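Local structure of Poly(A) ribonuclease POP2 (Saccharomyces cerevisiae, 1UOC) at residues Arg17-Trp20 against Lys21-Tyr25; Gln67-Arg70 against Ala71-Phe75; Phe169-Asn172 against Ile173-Asp177. The protein degrades poly(A) RNA from the 3' end with this DEDD-type RNase domain, probably as a catalytic subunit of the CCR4-NOT mRNA deadenylase complex. All blocks are in the same frame, centred on the assembly; numbering follows the deposited sequence.

Contact 1 of 3, residues Arg17-Trp20 against Lys21-Tyr25; sequences RDVW and KSNLY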
ATOM      1  N   ARG A  17       2.327  -4.983 -13.712  1.00 34.08           N
ATOM      2  CA  ARG A  17       2.921  -4.175 -14.767  1.00 33.28           C
ATOM      3  C   ARG A  17       3.952  -3.244 -14.158  1.00 33.51           C
ATOM      4  O   ARG A  17       3.644  -2.497 -13.229  1.00 31.96           O
ATOM      5  CB  ARG A  17       1.874  -3.325 -15.486  1.00 34.71           C
ATOM      6  CG  ARG A  17       2.495  -2.264 -16.396  1.00 36.43           C
ATOM      7  CD  ARG A  17       2.672  -2.767 -17.822  1.00 39.64           C
ATOM      8  NE  ARG A  17       1.438  -2.623 -18.597  1.00 41.35           N
ATOM      9  CZ  ARG A  17       0.920  -3.571 -19.374  1.00 42.86           C
ATOM     10  NH1 ARG A  17       1.525  -4.742 -19.489  1.00 42.56           N
ATOM     11  NH2 ARG A  17      -0.215  -3.355 -20.029  1.00 43.81           N
ATOM     12  N   ASP A  18       5.174  -3.309 -14.675  1.00 33.37           N
ATOM     13  CA  ASP A  18       6.249  -2.454 -14.210  1.00 35.19           C
ATOM     14  C   ASP A  18       6.075  -1.100 -14.870  1.00 33.63           C
ATOM     15  O   ASP A  18       5.733  -1.015 -16.056  1.00 34.35           O
ATOM     16  CB  ASP A  18       7.610  -3.030 -14.595  1.00 38.48           C
ATOM     17  CG  ASP A  18       8.249  -3.808 -13.469  1.00 44.88           C
ATOM     18  OD1 ASP A  18       8.576  -3.198 -12.426  1.00 47.30           O
ATOM     19  OD2 ASP A  18       8.422  -5.033 -13.624  1.00 51.01           O
ATOM     20  N   VAL A  19       6.286  -0.046 -14.096  1.00 30.83           N
ATOM     21  CA  VAL A  19       6.160   1.303 -14.613  1.00 30.19           C
ATOM     22  C   VAL A  19       7.482   2.036 -14.405  1.00 32.49           C
ATOM     23  O   VAL A  19       8.092   1.953 -13.334  1.00 31.46           O
ATOM     24  CB  VAL A  19       5.020   2.080 -13.901  1.00 28.00           C
ATOM     25  CG1 VAL A  19       4.730   3.381 -14.638  1.00 24.92           C
ATOM     26  CG2 VAL A  19       3.757   1.222 -13.832  1.00 28.36           C
ATOM     27  N   TRP A  20       7.923   2.721 -15.458  1.00 34.08           N
ATOM     28  CA  TRP A  20       9.148   3.505 -15.453  1.00 34.77           C
ATOM     29  C   TRP A  20       8.739   4.853 -16.013  1.00 36.52           C
ATOM     30  O   TRP A  20       7.553   5.091 -16.204  1.00 37.11           O
ATOM     31  CB  TRP A  20      10.227   2.848 -16.332  1.00 33.54           C
ATOM     32  CG  TRP A  20      10.534   1.447 -15.904  1.00 30.30           C
ATOM     33  CD1 TRP A  20       9.878   0.312 -16.289  1.00 29.75           C
ATOM     34  CD2 TRP A  20      11.493   1.038 -14.921  1.00 27.72           C
ATOM     35  NE1 TRP A  20      10.362  -0.773 -15.606  1.00 28.01           N
ATOM     36  CE2 TRP A  20      11.352  -0.359 -14.758  1.00 28.25           C
ATOM     37  CE3 TRP A  20      12.448   1.713 -14.161  1.00 29.18           C
ATOM     38  CZ2 TRP A  20      12.133  -1.094 -13.867  1.00 26.84           C
ATOM     39  CZ3 TRP A  20      13.232   0.985 -13.271  1.00 30.10           C
ATOM     40  CH2 TRP A  20      13.067  -0.407 -13.131  1.00 30.64           C
ATOM     41  N   LYS A  21       9.698   5.736 -16.267  1.00 39.50           N
ATOM     42  CA  LYS A  21       9.377   7.057 -16.795  1.00 41.69           C
ATOM     43  C   LYS A  21       8.691   6.967 -18.162  1.00 42.00           C
ATOM     44  O   LYS A  21       7.823   7.779 -18.484  1.00 42.04           O
ATOM     45  CB  LYS A  21      10.651   7.906 -16.902  1.00 45.56           C
ATOM     46  CG  LYS A  21      10.414   9.369 -17.282  1.00 51.80           C
ATOM     47  CD  LYS A  21      11.729  10.165 -17.302  1.00 55.45           C
ATOM     48  CE  LYS A  21      11.514  11.619 -17.765  1.00 57.92           C
ATOM     49  NZ  LYS A  21      10.698  12.435 -16.806  1.00 55.86           N
ATOM     50  N   SER A  22       9.072   5.969 -18.954  1.00 42.08           N
ATOM     51  CA  SER A  22       8.507   5.786 -20.292  1.00 42.58           C
ATOM     52  C   SER A  22       6.998   5.515 -20.355  1.00 41.45           C
ATOM     53  O   SER A  22       6.326   6.043 -21.231  1.00 42.30           O
ATOM     54  CB  SER A  22       9.250   4.669 -21.035  1.00 41.35           C
ATOM     55  OG  SER A  22       9.147   3.435 -20.343  1.00 45.71           O
ATOM     56  N   ASN A  23       6.459   4.704 -19.443  1.00 38.65           N
ATOM     57  CA  ASN A  23       5.025   4.406 -19.477  1.00 37.03           C
ATOM     58  C   ASN A  23       4.222   4.959 -18.300  1.00 36.81           C
ATOM     59  O   ASN A  23       3.073   4.579 -18.097  1.00 36.90           O
ATOM     60  CB  ASN A  23       4.807   2.895 -19.597  1.00 35.31           C
ATOM     61  CG  ASN A  23       5.419   2.125 -18.450  1.00 37.15           C
ATOM     62  OD1 ASN A  23       6.361   2.595 -17.814  1.00 34.45           O
ATOM     63  ND2 ASN A  23       4.898   0.923 -18.190  1.00 33.59           N
ATOM     64  N   LEU A  24       4.818   5.879 -17.548  1.00 35.64           N
ATOM     65  CA  LEU A  24       4.154   6.490 -16.402  1.00 36.85           C
ATOM     66  C   LEU A  24       2.779   7.099 -16.718  1.00 36.48           C
ATOM     67  O   LEU A  24       1.792   6.784 -16.057  1.00 36.11           O
ATOM     68  CB  LEU A  24       5.052   7.573 -15.788  1.00 36.01           C
ATOM     69  CG  LEU A  24       4.496   8.324 -14.570  1.00 35.79           C
ATOM     70  CD1 LEU A  24       4.107   7.338 -13.473  1.00 33.16           C
ATOM     71  CD2 LEU A  24       5.542   9.293 -14.052  1.00 34.70           C
ATOM     72  N   TYR A  25       2.710   7.966 -17.723  1.00 36.96           N
ATOM     73  CA  TYR A  25       1.443   8.614 -18.066  1.00 37.21           C
ATOM     74  C   TYR A  25       0.381   7.703 -18.658  1.00 35.08           C
ATOM     75  O   TYR A  25      -0.787   7.790 -18.289  1.00 34.58           O
ATOM     76  CB  TYR A  25       1.694   9.798 -18.994  1.00 37.93           C
ATOM     77  CG  TYR A  25       2.386  10.930 -18.281  1.00 39.21           C
ATOM     78  CD1 TYR A  25       3.673  10.770 -17.776  1.00 40.12           C
ATOM     79  CD2 TYR A  25       1.731  12.139 -18.050  1.00 43.22           C
ATOM     80  CE1 TYR A  25       4.294  11.775 -17.054  1.00 41.46           C
ATOM     81  CE2 TYR A  25       2.340  13.157 -17.326  1.00 44.34           C
ATOM     82  CZ  TYR A  25       3.624  12.964 -16.831  1.00 43.28           C
ATOM     83  OH  TYR A  25       4.240  13.955 -16.109  1.00 46.45           O
TER
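The Asn23 side chain folds back over the end of strand 17-19 and lies across the backbone from Asp18 to Trp20. Its CG sits between the backbone N and the carbonyl carbon (chi1 59°), which turns the amide toward the strand. Both ends of the amide are used. Asn23 OD1 accepts the N-H of Trp20 at 2.8 Å, almost straight at 178°. Asn23 ND2 gives a hydrogen to Asp18 O at 3.0 Å, on a lone pair of that carbonyl and in the plane of the amide. Two bonds at opposite ends fix the flip of the Asn23 amide. Val19 lies between the two bonded residues, and its CA is 3.5 Å from Asn23 OD1. Val19 CG1 also reaches the start of helix 24-34, 3.6 Å from Leu24 CA. The chain closes the turn with a weak bond from Asn23 N to Trp20 O.

Asn23 holds the N-cap position, yet its amide is spent on the strand and does not cap the helix. The Trp20 indole meets His131 edge-to-face and packs on helix 128-134. Arg17 NE forms a salt bridge with Glu27, on the helix that follows. The edge strand pairs with strand 99-103 of the nuclease sheet. The paired amide bonds thus mimic backbone pairing and tie the strand end to the start of helix 24-34.

Contact 2 of 3, residues Gln67-Arg70 against Ala71-Phe75; sequences QTMR and ANVDF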
ATOM      1  N   GLN A  67       6.240   9.902  16.127  1.00 56.07           N
ATOM      2  CA  GLN A  67       7.445  10.726  16.199  1.00 56.40           C
ATOM      3  C   GLN A  67       8.626  10.078  15.497  1.00 55.22           C
ATOM      4  O   GLN A  67       9.482  10.762  14.941  1.00 54.28           O
ATOM      5  CB  GLN A  67       7.813  11.014  17.661  1.00 59.66           C
ATOM      6  CG  GLN A  67       7.111  12.238  18.234  1.00 62.67           C
ATOM      7  CD  GLN A  67       7.417  13.494  17.436  1.00 65.64           C
ATOM      8  OE1 GLN A  67       6.794  14.538  17.637  1.00 68.89           O
ATOM      9  NE2 GLN A  67       8.383  13.399  16.523  1.00 67.26           N
ATOM     10  N   THR A  68       8.665   8.753  15.536  1.00 55.34           N
ATOM     11  CA  THR A  68       9.725   7.986  14.902  1.00 56.25           C
ATOM     12  C   THR A  68       9.554   8.123  13.400  1.00 57.58           C
ATOM     13  O   THR A  68      10.520   8.243  12.650  1.00 56.78           O
ATOM     14  CB  THR A  68       9.620   6.487  15.268  1.00 56.26           C
ATOM     15  OG1 THR A  68       9.828   6.320  16.676  1.00 56.02           O
ATOM     16  CG2 THR A  68      10.646   5.668  14.495  1.00 56.09           C
ATOM     17  N   MET A  69       8.299   8.104  12.970  1.00 59.36           N
ATOM     18  CA  MET A  69       7.983   8.208  11.557  1.00 60.74           C
ATOM     19  C   MET A  69       8.219   9.613  11.023  1.00 60.70           C
ATOM     20  O   MET A  69       8.746   9.783   9.928  1.00 61.45           O
ATOM     21  CB  MET A  69       6.532   7.778  11.318  1.00 60.27           C
ATOM     22  CG  MET A  69       6.076   7.903   9.871  1.00 61.16           C
ATOM     23  SD  MET A  69       4.850   9.196   9.674  1.00 61.66           S
ATOM     24  CE  MET A  69       5.839  10.602   9.371  1.00 59.30           C
ATOM     25  N   ARG A  70       7.841  10.620  11.802  1.00 62.54           N
ATOM     26  CA  ARG A  70       8.007  12.013  11.386  1.00 65.13           C
ATOM     27  C   ARG A  70       9.476  12.379  11.267  1.00 64.63           C
ATOM     28  O   ARG A  70       9.867  13.146  10.393  1.00 63.81           O
ATOM     29  CB  ARG A  70       7.312  12.949  12.383  1.00 67.28           C
ATOM     30  CG  ARG A  70       7.118  14.374  11.883  1.00 71.89           C
ATOM     31  CD  ARG A  70       8.322  15.255  12.161  1.00 76.25           C
ATOM     32  NE  ARG A  70       8.553  15.424  13.596  1.00 80.77           N
ATOM     33  CZ  ARG A  70       7.665  15.937  14.447  1.00 82.20           C
ATOM     34  NH1 ARG A  70       7.968  16.053  15.734  1.00 82.55           N
ATOM     35  NH2 ARG A  70       6.473  16.328  14.017  1.00 83.91           N
ATOM     36  N   ALA A  71      10.285  11.813  12.152  1.00 65.63           N
ATOM     37  CA  ALA A  71      11.715  12.070  12.168  1.00 67.47           C
ATOM     38  C   ALA A  71      12.444  11.306  11.068  1.00 68.70           C
ATOM     39  O   ALA A  71      13.628  11.540  10.826  1.00 68.36           O
ATOM     40  CB  ALA A  71      12.288  11.692  13.533  1.00 66.35           C
ATOM     41  N   ASN A  72      11.738  10.406  10.391  1.00 71.03           N
ATOM     42  CA  ASN A  72      12.353   9.605   9.338  1.00 73.11           C
ATOM     43  C   ASN A  72      11.837   9.832   7.919  1.00 75.19           C
ATOM     44  O   ASN A  72      12.580   9.653   6.955  1.00 75.25           O
ATOM     45  CB  ASN A  72      12.220   8.109   9.660  1.00 72.59           C
ATOM     46  CG  ASN A  72      13.074   7.681  10.838  1.00 73.51           C
ATOM     47  OD1 ASN A  72      14.258   8.014  10.916  1.00 72.60           O
ATOM     48  ND2 ASN A  72      12.481   6.921  11.756  1.00 72.99           N
ATOM     49  N   VAL A  73      10.574  10.223   7.784  1.00 77.58           N
ATOM     50  CA  VAL A  73       9.985  10.409   6.462  1.00 80.08           C
ATOM     51  C   VAL A  73      10.704  11.304   5.455  1.00 81.54           C
ATOM     52  O   VAL A  73      10.848  10.916   4.296  1.00 82.72           O
ATOM     53  CB  VAL A  73       8.510  10.862   6.572  1.00 80.59           C
ATOM     54  CG1 VAL A  73       8.042  11.474   5.253  1.00 80.45           C
ATOM     55  CG2 VAL A  73       7.637   9.658   6.900  1.00 80.64           C
ATOM     56  N   ASP A  74      11.153  12.488   5.863  1.00 82.59           N
ATOM     57  CA  ASP A  74      11.822  13.358   4.899  1.00 83.04           C
ATOM     58  C   ASP A  74      13.275  12.974   4.648  1.00 82.19           C
ATOM     59  O   ASP A  74      14.031  13.739   4.047  1.00 82.56           O
ATOM     60  CB  ASP A  74      11.728  14.829   5.327  1.00 84.82           C
ATOM     61  CG  ASP A  74      12.488  15.119   6.604  1.00 86.46           C
ATOM     62  OD1 ASP A  74      13.731  14.986   6.602  1.00 87.03           O
ATOM     63  OD2 ASP A  74      11.839  15.481   7.609  1.00 87.27           O
ATOM     64  N   PHE A  75      13.663  11.788   5.105  1.00 80.99           N
ATOM     65  CA  PHE A  75      15.021  11.305   4.891  1.00 80.21           C
ATOM     66  C   PHE A  75      14.967   9.922   4.238  1.00 78.00           C
ATOM     67  O   PHE A  75      15.990   9.364   3.839  1.00 78.45           O
ATOM     68  CB  PHE A  75      15.791  11.238   6.212  1.00 83.56           C
ATOM     69  CG  PHE A  75      17.282  11.177   6.032  1.00 86.95           C
ATOM     70  CD1 PHE A  75      17.958  12.227   5.412  1.00 88.67           C
ATOM     71  CD2 PHE A  75      18.008  10.061   6.445  1.00 88.52           C
ATOM     72  CE1 PHE A  75      19.340  12.167   5.197  1.00 89.99           C
ATOM     73  CE2 PHE A  75      19.391   9.987   6.238  1.00 90.04           C
ATOM     74  CZ  PHE A  75      20.057  11.043   5.611  1.00 90.35           C
TER
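Met69 CG stands anti to the backbone N (chi1 178°), which sets it on the side of Val73, one helical turn on. Asn72 CG is placed beside its own backbone N (chi1 -70°), and this brings the amide next to Thr68. The motif is the weakly bonded C-terminal part of helix 61-73, which precedes strand 77-86 of the nuclease sheet. Met69 and Val73 approach at a slant, with Met69 CG 3.8 Å from Val73 CG2. The place of the Met69 methyl is doubtful, because it is modelled too near Val73. Asn72 extends its branch along that of Thr68. The exact position of Asn72 ND2 is uncertain, since it sits too near Thr68 O, and no bond is made there. Thr68 OG1 is bonded to Tyr64 O one turn back.

The backbone begins to lose its regular pattern here. Ala71 N still bonds to Gln67 O at 3.1 Å. After it, Met69 O takes two donors, Val73 N at 2.9 Å and Asn72 N at 3.1 Å. The first lies nearly along the C=O axis. The second stands above the carbonyl plane, as a tightened turn would give.

Met69, Thr68 and Asn72 all rest on Tyr165 of helix 165-174, so this side of the helix is a packing face. Arg70 runs another way and its NH2 is bonded to Asn181 O. Further on, Phe75 N turns back to Asn72 O at 3.0 Å.

Contact 3 of 3, residues Phe169-Asn172 against Ile173-Asp177; sequences FLIN and ILMND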
ATOM      1  N   PHE A 169       4.482   8.859   4.150  1.00 58.88           N
ATOM      2  CA  PHE A 169       5.171   9.139   2.896  1.00 58.50           C
ATOM      3  C   PHE A 169       4.230   9.764   1.856  1.00 57.35           C
ATOM      4  O   PHE A 169       4.499  10.854   1.354  1.00 56.24           O
ATOM      5  CB  PHE A 169       5.782   7.846   2.344  1.00 60.31           C
ATOM      6  CG  PHE A 169       5.921   7.826   0.841  1.00 61.56           C
ATOM      7  CD1 PHE A 169       6.696   8.780   0.181  1.00 62.47           C
ATOM      8  CD2 PHE A 169       5.244   6.871   0.086  1.00 57.96           C
ATOM      9  CE1 PHE A 169       6.792   8.782  -1.213  1.00 63.53           C
ATOM     10  CE2 PHE A 169       5.331   6.860  -1.292  1.00 60.09           C
ATOM     11  CZ  PHE A 169       6.105   7.817  -1.953  1.00 62.90           C
ATOM     12  N   LEU A 170       3.137   9.074   1.531  1.00 56.12           N
ATOM     13  CA  LEU A 170       2.171   9.587   0.559  1.00 56.01           C
ATOM     14  C   LEU A 170       1.803  11.037   0.841  1.00 57.01           C
ATOM     15  O   LEU A 170       1.867  11.887  -0.048  1.00 58.02           O
ATOM     16  CB  LEU A 170       0.891   8.742   0.550  1.00 55.54           C
ATOM     17  CG  LEU A 170       0.813   7.604  -0.470  1.00 56.48           C
ATOM     18  CD1 LEU A 170      -0.586   6.995  -0.470  1.00 54.04           C
ATOM     19  CD2 LEU A 170       1.143   8.151  -1.851  1.00 55.80           C
ATOM     20  N   ILE A 171       1.407  11.313   2.081  1.00 56.54           N
ATOM     21  CA  ILE A 171       1.042  12.662   2.483  1.00 57.49           C
ATOM     22  C   ILE A 171       2.232  13.597   2.286  1.00 58.86           C
ATOM     23  O   ILE A 171       2.071  14.736   1.863  1.00 60.02           O
ATOM     24  CB  ILE A 171       0.594  12.704   3.978  1.00 55.95           C
ATOM     25  CG1 ILE A 171      -0.898  13.015   4.062  1.00 52.98           C
ATOM     26  CG2 ILE A 171       1.384  13.762   4.756  1.00 54.94           C
ATOM     27  CD1 ILE A 171      -1.375  13.243   5.469  1.00 53.79           C
ATOM     28  N   ASN A 172       3.424  13.105   2.597  1.00 61.26           N
ATOM     29  CA  ASN A 172       4.643  13.899   2.478  1.00 63.26           C
ATOM     30  C   ASN A 172       4.910  14.379   1.049  1.00 63.55           C
ATOM     31  O   ASN A 172       5.405  15.489   0.839  1.00 63.63           O
ATOM     32  CB  ASN A 172       5.840  13.086   2.968  1.00 64.66           C
ATOM     33  CG  ASN A 172       7.084  13.931   3.139  1.00 65.76           C
ATOM     34  OD1 ASN A 172       8.201  13.455   2.949  1.00 68.98           O
ATOM     35  ND2 ASN A 172       6.896  15.189   3.512  1.00 65.21           N
ATOM     36  N   ILE A 173       4.593  13.536   0.071  1.00 64.37           N
ATOM     37  CA  ILE A 173       4.811  13.891  -1.326  1.00 63.66           C
ATOM     38  C   ILE A 173       3.624  14.661  -1.891  1.00 65.14           C
ATOM     39  O   ILE A 173       3.797  15.628  -2.634  1.00 65.06           O
ATOM     40  CB  ILE A 173       5.064  12.641  -2.200  1.00 61.53           C
ATOM     41  CG1 ILE A 173       3.851  11.715  -2.177  1.00 61.39           C
ATOM     42  CG2 ILE A 173       6.285  11.906  -1.699  1.00 59.73           C
ATOM     43  CD1 ILE A 173       3.977  10.511  -3.102  1.00 60.70           C
ATOM     44  N   LEU A 174       2.417  14.237  -1.530  1.00 66.42           N
ATOM     45  CA  LEU A 174       1.201  14.898  -2.001  1.00 67.96           C
ATOM     46  C   LEU A 174       1.117  16.346  -1.538  1.00 69.04           C
ATOM     47  O   LEU A 174       0.493  17.177  -2.195  1.00 69.48           O
ATOM     48  CB  LEU A 174      -0.043  14.146  -1.516  1.00 65.75           C
ATOM     49  CG  LEU A 174      -0.402  12.836  -2.214  1.00 64.47           C
ATOM     50  CD1 LEU A 174      -1.523  12.141  -1.450  1.00 62.84           C
ATOM     51  CD2 LEU A 174      -0.821  13.124  -3.652  1.00 63.94           C
ATOM     52  N   MET A 175       1.738  16.643  -0.402  1.00 70.45           N
ATOM     53  CA  MET A 175       1.712  17.996   0.140  1.00 72.62           C
ATOM     54  C   MET A 175       2.935  18.798  -0.278  1.00 75.65           C
ATOM     55  O   MET A 175       3.847  18.266  -0.919  1.00 76.84           O
ATOM     56  CB  MET A 175       1.604  17.959   1.672  1.00 70.44           C
ATOM     57  CG  MET A 175       0.280  17.396   2.182  1.00 69.18           C
ATOM     58  SD  MET A 175       0.051  17.555   3.971  1.00 67.30           S
ATOM     59  CE  MET A 175      -0.343  19.286   4.084  1.00 65.31           C
ATOM     60  N   ASN A 176       2.939  20.081   0.084  1.00 78.47           N
ATOM     61  CA  ASN A 176       4.033  20.994  -0.250  1.00 81.46           C
ATOM     62  C   ASN A 176       5.267  20.667   0.589  1.00 83.26           C
ATOM     63  O   ASN A 176       5.984  21.569   1.017  1.00 84.46           O
ATOM     64  CB  ASN A 176       3.614  22.448   0.019  1.00 81.63           C
ATOM     65  CG  ASN A 176       2.146  22.709  -0.298  1.00 81.89           C
ATOM     66  OD1 ASN A 176       1.250  22.260   0.425  1.00 81.60           O
ATOM     67  ND2 ASN A 176       1.896  23.437  -1.382  1.00 80.65           N
ATOM     68  N   ASP A 177       5.511  19.376   0.803  1.00 85.16           N
ATOM     69  CA  ASP A 177       6.622  18.887   1.615  1.00 86.32           C
ATOM     70  C   ASP A 177       6.500  19.454   3.030  1.00 86.35           C
ATOM     71  O   ASP A 177       7.359  19.233   3.886  1.00 86.74           O
ATOM     72  CB  ASP A 177       7.984  19.234   0.969  1.00 87.17           C
ATOM     73  CG  ASP A 177       8.584  20.563   1.457  1.00 88.96           C
ATOM     74  OD1 ASP A 177       9.720  20.875   1.034  1.00 88.60           O
ATOM     75  OD2 ASP A 177       7.953  21.299   2.245  1.00 90.09           O
TER
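Phe169 and Ile173 meet at a slant, one turn apart on helix 165-174. Ile173 CD1 lies 3.6 Å from Phe169 CZ. Ile173 CG1 sits between its backbone N and carbonyl carbon (chi1 62°), tight against Leu170 O at 2.9 Å. Leu170 comes to the same isoleucine from another direction, with Leu170 CD2 3.9 Å from Ile173 CD1. The end of Ile173 therefore has both side chains as neighbours. Replacing Ile173 by an alanine would probably open a gap between the Phe169 ring and Leu170 CD2, which both lean on the end of the isoleucine.

Met175 instead runs along Ile171, with Ile171 CG2 4.1 Å from Met175 SD. Both rest on Trp189 of helix 183-193. Ile173 faces Val138 and Ser142 of helix 138-146, while Phe169 meets Phe47 edge-to-face.

Backbone bonds hold the spacing. Leu174 N reaches Leu170 O at 2.8 Å. Met175 N reaches Ile171 O at 3.0 Å, although the helical path ends before Met175. The side-chain pairs described across this turn are apolar, so they hold by close packing.

How the contacts relate
Contacts 2 and 3 are neighbours, with centres 12 Å apart. They meet where Val73 CG1 lies 3.0 Å from Asn172 OD1, a packing contact between the ends of helices 61-73 and 165-174. Contact 1 stands apart at the edge strand, its centre 28 Å from that of contact 2 and 21 Å from that of contact 3. Contact 3 is the closest to the predicted catalytic metal site: the side chain of Phe169 is about 6 Å from that of Asp166, which lies on the same helix, 165-174. In contact 2 the side chain of Met69 is about 9 Å from that of Asp166. A bound xenon touches Leu170 and Ile171 of contact 3.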